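Local coordinates for protein alkaline phosphatase D (Bacillus subtilis, PDB 2YEQ) that hydrolyses phosphate esters, acting as a secreted phosphodiesterase and alkaline phosphatase whose active site holds iron and calcium, at residues 153-158 and 212-217; 337-342 and 424-429. All coordinates share one frame; numbering follows the deposited sequence.

Interaction 1. Residues 153-158 and 212-217; sequences IYEYGP and EVENNY. With CA (calcium ion), chain B; FE (Fe (III) ion), chain C; NA (sodium ion), chain D.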
loop_
_atom_site.group_PDB
_atom_site.type_symbol
_atom_site.label_atom_id
_atom_site.label_comp_id
_atom_site.label_asym_id
_atom_site.label_seq_id
_atom_site.Cartn_x
_atom_site.Cartn_y
_atom_site.Cartn_z
ATOM N N ILE A 153 0.529 -4.947 -7.482
ATOM C CA ILE A 153 0.267 -5.977 -8.491
ATOM C C ILE A 153 0.136 -7.324 -7.805
ATOM O O ILE A 153 0.509 -7.444 -6.640
ATOM C CB ILE A 153 1.397 -6.100 -9.547
ATOM C CG1 ILE A 153 2.720 -6.540 -8.890
ATOM C CG2 ILE A 153 1.570 -4.782 -10.322
ATOM C CD1 ILE A 153 3.764 -7.084 -9.892
ATOM N N TYR A 154 -0.433 -8.302 -8.519
ATOM C CA TYR A 154 -0.427 -9.702 -8.117
ATOM C C TYR A 154 0.320 -10.468 -9.225
ATOM O O TYR A 154 0.350 -10.023 -10.385
ATOM C CB TYR A 154 -1.843 -10.269 -7.912
ATOM C CG TYR A 154 -2.518 -9.757 -6.648
ATOM C CD1 TYR A 154 -2.900 -8.408 -6.531
ATOM C CD2 TYR A 154 -2.724 -10.593 -5.563
ATOM C CE1 TYR A 154 -3.492 -7.918 -5.382
ATOM C CE2 TYR A 154 -3.327 -10.120 -4.385
ATOM C CZ TYR A 154 -3.688 -8.774 -4.296
ATOM O OH TYR A 154 -4.293 -8.290 -3.172
ATOM N N GLU A 155 0.885 -11.609 -8.851
ATOM C CA GLU A 155 1.846 -12.341 -9.685
ATOM C C GLU A 155 1.270 -13.477 -10.493
ATOM O O GLU A 155 1.955 -14.049 -11.364
ATOM C CB GLU A 155 2.982 -12.859 -8.790
ATOM C CG GLU A 155 2.652 -14.162 -8.013
ATOM C CD GLU A 155 1.973 -13.915 -6.668
ATOM O OE1 GLU A 155 1.465 -12.786 -6.446
ATOM O OE2 GLU A 155 1.912 -14.864 -5.843
ATOM N N TYR A 156 0.024 -13.831 -10.210
ATOM C CA TYR A 156 -0.589 -15.030 -10.740
ATOM C C TYR A 156 -0.778 -15.054 -12.259
ATOM O O TYR A 156 -0.772 -14.018 -12.919
ATOM C CB TYR A 156 -1.943 -15.260 -10.082
ATOM C CG TYR A 156 -1.843 -15.491 -8.590
ATOM C CD1 TYR A 156 -1.360 -16.692 -8.093
ATOM C CD2 TYR A 156 -2.209 -14.502 -7.677
ATOM C CE1 TYR A 156 -1.247 -16.909 -6.734
ATOM C CE2 TYR A 156 -2.090 -14.701 -6.322
ATOM C CZ TYR A 156 -1.593 -15.894 -5.853
ATOM O OH TYR A 156 -1.475 -16.096 -4.503
ATOM N N GLY A 157 -0.879 -16.271 -12.788
ATOM C CA GLY A 157 -1.443 -16.516 -14.099
ATOM C C GLY A 157 -2.950 -16.379 -14.026
ATOM O O GLY A 157 -3.504 -16.065 -12.965
ATOM N N PRO A 158 -3.625 -16.610 -15.143
ATOM C CA PRO A 158 -5.075 -16.462 -15.179
ATOM C C PRO A 158 -5.792 -17.665 -14.571
ATOM O O PRO A 158 -5.265 -18.773 -14.589
ATOM C CB PRO A 158 -5.371 -16.317 -16.678
ATOM C CG PRO A 158 -4.288 -17.013 -17.340
ATOM C CD PRO A 158 -3.063 -16.785 -16.494
ATOM N N GLU A 212 3.789 -7.981 -4.828
ATOM C CA GLU A 212 4.729 -7.369 -5.747
ATOM C C GLU A 212 5.857 -8.361 -6.163
ATOM O O GLU A 212 6.556 -8.106 -7.141
ATOM C CB GLU A 212 5.364 -6.155 -5.112
ATOM C CG GLU A 212 4.446 -4.930 -5.158
ATOM C CD GLU A 212 3.528 -4.738 -3.943
ATOM O OE1 GLU A 212 3.334 -5.653 -3.095
ATOM O OE2 GLU A 212 2.956 -3.607 -3.867
ATOM N N VAL A 213 6.055 -9.429 -5.371
ATOM C CA VAL A 213 6.977 -10.527 -5.733
ATOM C C VAL A 213 6.232 -11.822 -5.851
ATOM O O VAL A 213 6.027 -12.333 -6.958
ATOM C CB VAL A 213 8.154 -10.667 -4.769
ATOM C CG1 VAL A 213 9.222 -11.654 -5.404
ATOM C CG2 VAL A 213 8.773 -9.315 -4.450
ATOM N N GLU A 214 5.818 -12.375 -4.716
ATOM C CA GLU A 214 5.065 -13.616 -4.705
ATOM C C GLU A 214 4.383 -13.761 -3.366
ATOM O O GLU A 214 4.937 -13.347 -2.349
ATOM C CB GLU A 214 5.967 -14.863 -4.962
ATOM C CG GLU A 214 5.117 -16.166 -5.082
ATOM C CD GLU A 214 5.922 -17.501 -5.203
ATOM O OE1 GLU A 214 6.987 -17.597 -4.566
ATOM O OE2 GLU A 214 5.421 -18.445 -5.902
ATOM N N ASN A 215 3.218 -14.400 -3.367
ATOM C CA ASN A 215 2.447 -14.613 -2.141
ATOM C C ASN A 215 3.260 -15.121 -0.937
ATOM O O ASN A 215 3.956 -16.157 -1.023
ATOM C CB ASN A 215 1.313 -15.615 -2.376
ATOM C CG ASN A 215 0.320 -15.655 -1.216
ATOM O OD1 ASN A 215 -0.229 -14.610 -0.820
ATOM N ND2 ASN A 215 0.074 -16.856 -0.675
ATOM N N ASN A 216 3.122 -14.400 0.179
ATOM C CA ASN A 216 3.649 -14.771 1.494
ATOM C C ASN A 216 5.132 -15.074 1.544
ATOM O O ASN A 216 5.579 -15.888 2.368
ATOM C CB ASN A 216 2.858 -15.946 2.083
ATOM C CG ASN A 216 1.481 -15.513 2.655
ATOM O OD1 ASN A 216 0.815 -14.676 2.081
ATOM N ND2 ASN A 216 1.065 -16.112 3.782
ATOM N N TYR A 217 5.907 -14.390 0.710
ATOM C CA TYR A 217 7.329 -14.462 0.825
ATOM C C TYR A 217 7.806 -13.863 2.139
ATOM O O TYR A 217 7.147 -12.990 2.736
ATOM C CB TYR A 217 8.039 -13.849 -0.381
ATOM C CG TYR A 217 8.391 -12.377 -0.415
ATOM C CD1 TYR A 217 9.594 -11.922 0.062
ATOM C CD2 TYR A 217 7.529 -11.441 -1.025
ATOM C CE1 TYR A 217 9.958 -10.603 -0.039
ATOM C CE2 TYR A 217 7.874 -10.102 -1.126
ATOM C CZ TYR A 217 9.063 -9.674 -0.635
ATOM O OH TYR A 217 9.419 -8.350 -0.736
HETATM CA CA CA B . -0.496 -13.079 0.954
HETATM FE FE FE C . -3.893 -8.508 -1.229
HETATM NA NA NA D . 3.570 -19.088 -7.130
HETATM O O HOH W 1 2.105 -17.539 -6.407
HETATM O O HOH W 2 5.011 -20.640 -7.760
HETATM O O HOH W 3 3.183 -20.151 -5.143
HETATM O O HOH W 4 -2.447 -14.022 1.480
HETATM O O HOH W 5 -0.390 -11.917 3.008
#
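Glu-155 reaches across to the backbone of Asn-215. Its OE2 accepts the Asn-215 N-H at 2.8 Å, with an N-H...O angle of 162°. The donor comes in from above the carboxylate plane, 54° out of it. A water oxygen lies 2.7 Å from Glu-155 OE2 and donates a hydrogen bond to it; the same water binds the sodium ion. Glu-155 CG lies between the backbone N and the carbonyl carbon (chi1 81°), and the chain bends again at chi2, which folds the carboxylate over the Glu-214 to Asn-215 link. Glu-155 OE2 stands 3.6 Å above the plane of the Tyr-156 ring, toward the rim, and Tyr-156 OH meets Asn-215 CB at 3.5 Å.

Segments 153-158 and 212-217 are loops that follow the neighbouring parallel strands 145-148 and 203-206. This is the metallophosphoesterase plan of the calcineurin clan, in which loops after core strands carry the metal ligands. Tyr-154 OH binds the iron at 2.0 Å, with Cys-124, Asp-151 and His-382 also on that ion. Asn-215 OD1 and Asn-216 OD1 both bind one calcium ion, each at 2.4 Å, with Asp-210 and two waters among the other ligands. A type II turn from Glu-214 to Tyr-217 presents both side-chain amides, and Glu-223 is a further polar partner of Asn-215. Glu-214 is extended, and its OE2 binds the sodium together with Glu-175 and Gln-517.

With an alanine at Glu-155, the Asn-215 N-H and the sodium-bound water would probably lose their shared acceptor, and the turn would be less fixed.

Farther out, His-211 ND1 is hydrogen-bonded to Glu-155 OE1 and so steadies the carboxylate. Ile-153 CG1 packs 3.8 Å from Glu-212 CA. Helix 179-190 covers Ile-153, and helix 504-520 backs Tyr-156.

Interaction 2. Residues 337-342 and 424-429; sequences WNFGTS and DQILKE. With EDO (1,2-ethanediol), chain T.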
loop_
_atom_site.group_PDB
_atom_site.type_symbol
_atom_site.label_atom_id
_atom_site.label_comp_id
_atom_site.label_asym_id
_atom_site.label_seq_id
_atom_site.Cartn_x
_atom_site.Cartn_y
_atom_site.Cartn_z
ATOM N N TRP A 337 -5.643 -10.294 17.054
ATOM C CA TRP A 337 -6.658 -10.699 16.105
ATOM C C TRP A 337 -6.907 -12.186 16.213
ATOM O O TRP A 337 -6.553 -12.986 15.316
ATOM C CB TRP A 337 -6.177 -10.284 14.703
ATOM C CG TRP A 337 -7.186 -10.235 13.595
ATOM C CD1 TRP A 337 -8.500 -9.963 13.689
ATOM C CD2 TRP A 337 -6.906 -10.396 12.194
ATOM N NE1 TRP A 337 -9.076 -9.965 12.440
ATOM C CE2 TRP A 337 -8.112 -10.227 11.507
ATOM C CE3 TRP A 337 -5.746 -10.680 11.466
ATOM C CZ2 TRP A 337 -8.207 -10.342 10.127
ATOM C CZ3 TRP A 337 -5.838 -10.798 10.096
ATOM C CH2 TRP A 337 -7.053 -10.618 9.438
ATOM N N ASN A 338 -7.541 -12.562 17.321
ATOM C CA ASN A 338 -7.758 -13.969 17.668
ATOM C C ASN A 338 -8.965 -14.544 16.980
ATOM O O ASN A 338 -10.082 -14.093 17.222
ATOM C CB ASN A 338 -7.902 -14.108 19.192
ATOM C CG ASN A 338 -7.963 -15.559 19.666
ATOM O OD1 ASN A 338 -7.855 -16.536 18.877
ATOM N ND2 ASN A 338 -8.121 -15.710 20.973
ATOM N N PHE A 339 -8.754 -15.572 16.156
ATOM C CA PHE A 339 -9.843 -16.248 15.451
ATOM C C PHE A 339 -10.430 -17.418 16.229
ATOM O O PHE A 339 -11.426 -17.988 15.802
ATOM C CB PHE A 339 -9.344 -16.792 14.106
ATOM C CG PHE A 339 -8.719 -15.754 13.228
ATOM C CD1 PHE A 339 -9.467 -14.670 12.776
ATOM C CD2 PHE A 339 -7.402 -15.862 12.828
ATOM C CE1 PHE A 339 -8.889 -13.694 11.958
ATOM C CE2 PHE A 339 -6.825 -14.899 11.998
ATOM C CZ PHE A 339 -7.567 -13.809 11.577
ATOM N N GLY A 340 -9.791 -17.804 17.336
ATOM C CA GLY A 340 -10.265 -18.937 18.132
ATOM C C GLY A 340 -10.934 -18.433 19.398
ATOM O O GLY A 340 -11.733 -17.501 19.345
ATOM N N THR A 341 -10.551 -19.015 20.530
ATOM C CA THR A 341 -11.126 -18.684 21.837
ATOM C C THR A 341 -9.983 -18.334 22.757
ATOM O O THR A 341 -8.816 -18.487 22.369
ATOM C CB THR A 341 -11.871 -19.883 22.441
ATOM O OG1 THR A 341 -10.934 -20.932 22.737
ATOM C CG2 THR A 341 -12.928 -20.390 21.507
ATOM N N SER A 342 -10.284 -17.859 23.969
ATOM C CA SER A 342 -9.217 -17.541 24.928
ATOM C C SER A 342 -8.377 -18.781 25.268
ATOM O O SER A 342 -7.161 -18.691 25.419
ATOM C CB SER A 342 -9.786 -16.925 26.217
ATOM O OG SER A 342 -10.114 -15.559 26.003
ATOM N N ASP A 424 -19.166 -11.479 14.102
ATOM C CA ASP A 424 -19.612 -11.361 15.507
ATOM C C ASP A 424 -18.673 -12.089 16.452
ATOM O O ASP A 424 -18.302 -11.535 17.487
ATOM C CB ASP A 424 -21.043 -11.877 15.672
ATOM C CG ASP A 424 -22.070 -10.960 15.021
ATOM O OD1 ASP A 424 -21.817 -9.733 14.896
ATOM O OD2 ASP A 424 -23.130 -11.476 14.614
ATOM N N GLN A 425 -18.238 -13.292 16.071
ATOM C CA GLN A 425 -17.284 -14.066 16.882
ATOM C C GLN A 425 -15.982 -13.325 17.112
ATOM O O GLN A 425 -15.491 -13.210 18.245
ATOM C CB GLN A 425 -17.002 -15.416 16.208
ATOM C CG GLN A 425 -15.940 -16.278 16.900
ATOM C CD GLN A 425 -15.300 -17.257 15.939
ATOM O OE1 GLN A 425 -14.076 -17.282 15.783
ATOM N NE2 GLN A 425 -16.129 -18.063 15.272
ATOM N N ILE A 426 -15.398 -12.813 16.035
ATOM C CA ILE A 426 -14.107 -12.164 16.143
ATOM C C ILE A 426 -14.212 -10.915 17.001
ATOM O O ILE A 426 -13.330 -10.615 17.827
ATOM C CB ILE A 426 -13.526 -11.823 14.725
ATOM C CG1 ILE A 426 -13.159 -13.115 13.970
ATOM C CG2 ILE A 426 -12.305 -10.915 14.850
ATOM C CD1 ILE A 426 -12.929 -12.889 12.471
ATOM N N LEU A 427 -15.286 -10.156 16.806
ATOM C CA LEU A 427 -15.471 -8.917 17.588
ATOM C C LEU A 427 -15.662 -9.232 19.075
ATOM O O LEU A 427 -15.097 -8.561 19.931
ATOM C CB LEU A 427 -16.666 -8.112 17.056
ATOM C CG LEU A 427 -16.543 -7.488 15.658
ATOM C CD1 LEU A 427 -17.820 -6.754 15.285
ATOM C CD2 LEU A 427 -15.385 -6.561 15.578
ATOM N N LYS A 428 -16.446 -10.264 19.362
ATOM C CA LYS A 428 -16.647 -10.744 20.732
ATOM C C LYS A 428 -15.310 -11.079 21.382
ATOM O O LYS A 428 -15.033 -10.668 22.505
ATOM C CB LYS A 428 -17.544 -11.990 20.733
ATOM C CG LYS A 428 -18.583 -12.055 21.841
ATOM C CD LYS A 428 -19.410 -13.365 21.726
ATOM C CE LYS A 428 -20.875 -13.191 22.134
ATOM N NZ LYS A 428 -21.425 -14.392 22.851
ATOM N N GLU A 429 -14.463 -11.805 20.655
ATOM C CA GLU A 429 -13.226 -12.330 21.213
ATOM C C GLU A 429 -12.156 -11.256 21.297
ATOM O O GLU A 429 -11.180 -11.384 22.048
ATOM C CB GLU A 429 -12.760 -13.529 20.368
ATOM C CG GLU A 429 -11.614 -14.307 20.951
ATOM C CD GLU A 429 -11.892 -14.830 22.358
ATOM O OE1 GLU A 429 -12.972 -15.424 22.557
ATOM O OE2 GLU A 429 -11.014 -14.637 23.236
HETATM C C1 EDO T . -10.217 -11.698 25.140
HETATM O O1 EDO T . -11.638 -11.889 25.104
HETATM C C2 EDO T . -9.838 -10.318 25.667
HETATM O O2 EDO T . -8.421 -10.123 25.548
HETATM O O HOH W 6 -8.593 -13.670 22.892
HETATM O O HOH W 7 -13.165 -17.333 24.373
#
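The loop 337-342 runs past the short helix 423-429, with Phe-339 CA 5.9 Å from Ile-426 CA and Asn-338 CA near Glu-429 CA. Ile-426 fills the inner half of the contact with two branches. Its CD1 meets the edge of the Phe-339 ring at CD1, 3.9 Å away and near the ring plane. Its CG2 approaches Trp-337 CD1 at 4.1 Å. The Phe-339 ring turns its edge to the Trp-337 face, with Phe-339 CZ 3.4 Å above the centre of the Trp-337 ring.

The outer half is polar and belongs to Glu-429. Its CG is anti to the backbone N (chi1 -171°), and a bend at chi2 turns the carboxylate toward Thr-341 and Ser-342. Ser-342 OG donates to Glu-429 OE2 at 3.1 Å, on the syn lone pair. One water joins OE2 to Asn-338 ND2. A second joins Glu-429 OE1 to Ser-342 N. Glu-429 CG also rests 3.6 Å from Gly-340 O.

Just beyond the helix, Asn-430 ND2 is hydrogen-bonded to both Ile-426 O and Asn-338 O. It ties the helix end to the loop.

Asn-338 shapes the loop from within. Its ND2 donates to Thr-341 O. Its OD1 takes Ile-346 N and also accepts from Gly-340 N at 2.8 Å, the signature of an Asx turn.

How the interactions relate
Interaction 1 is buried beside the metal centres, whereas interaction 2 is only partly buried and lies farther from the centre of the chain. Their centres are about 29 Å apart, and their nearest atoms about 11 Å. Both belong to the PhoD-like phosphatase part of the chain, but they hold different elements. Interaction 1 joins two loops that follow neighbouring parallel strands. Interaction 2 joins a loop to a short helix ahead of strand 433-437. A glutamate carries the polar part of each. In 153-158 with 212-217 the carboxylate takes a backbone N-H beside bound ions. In 337-342 with 424-429 it faces a serine and waters at the surface, next to an aromatic patch.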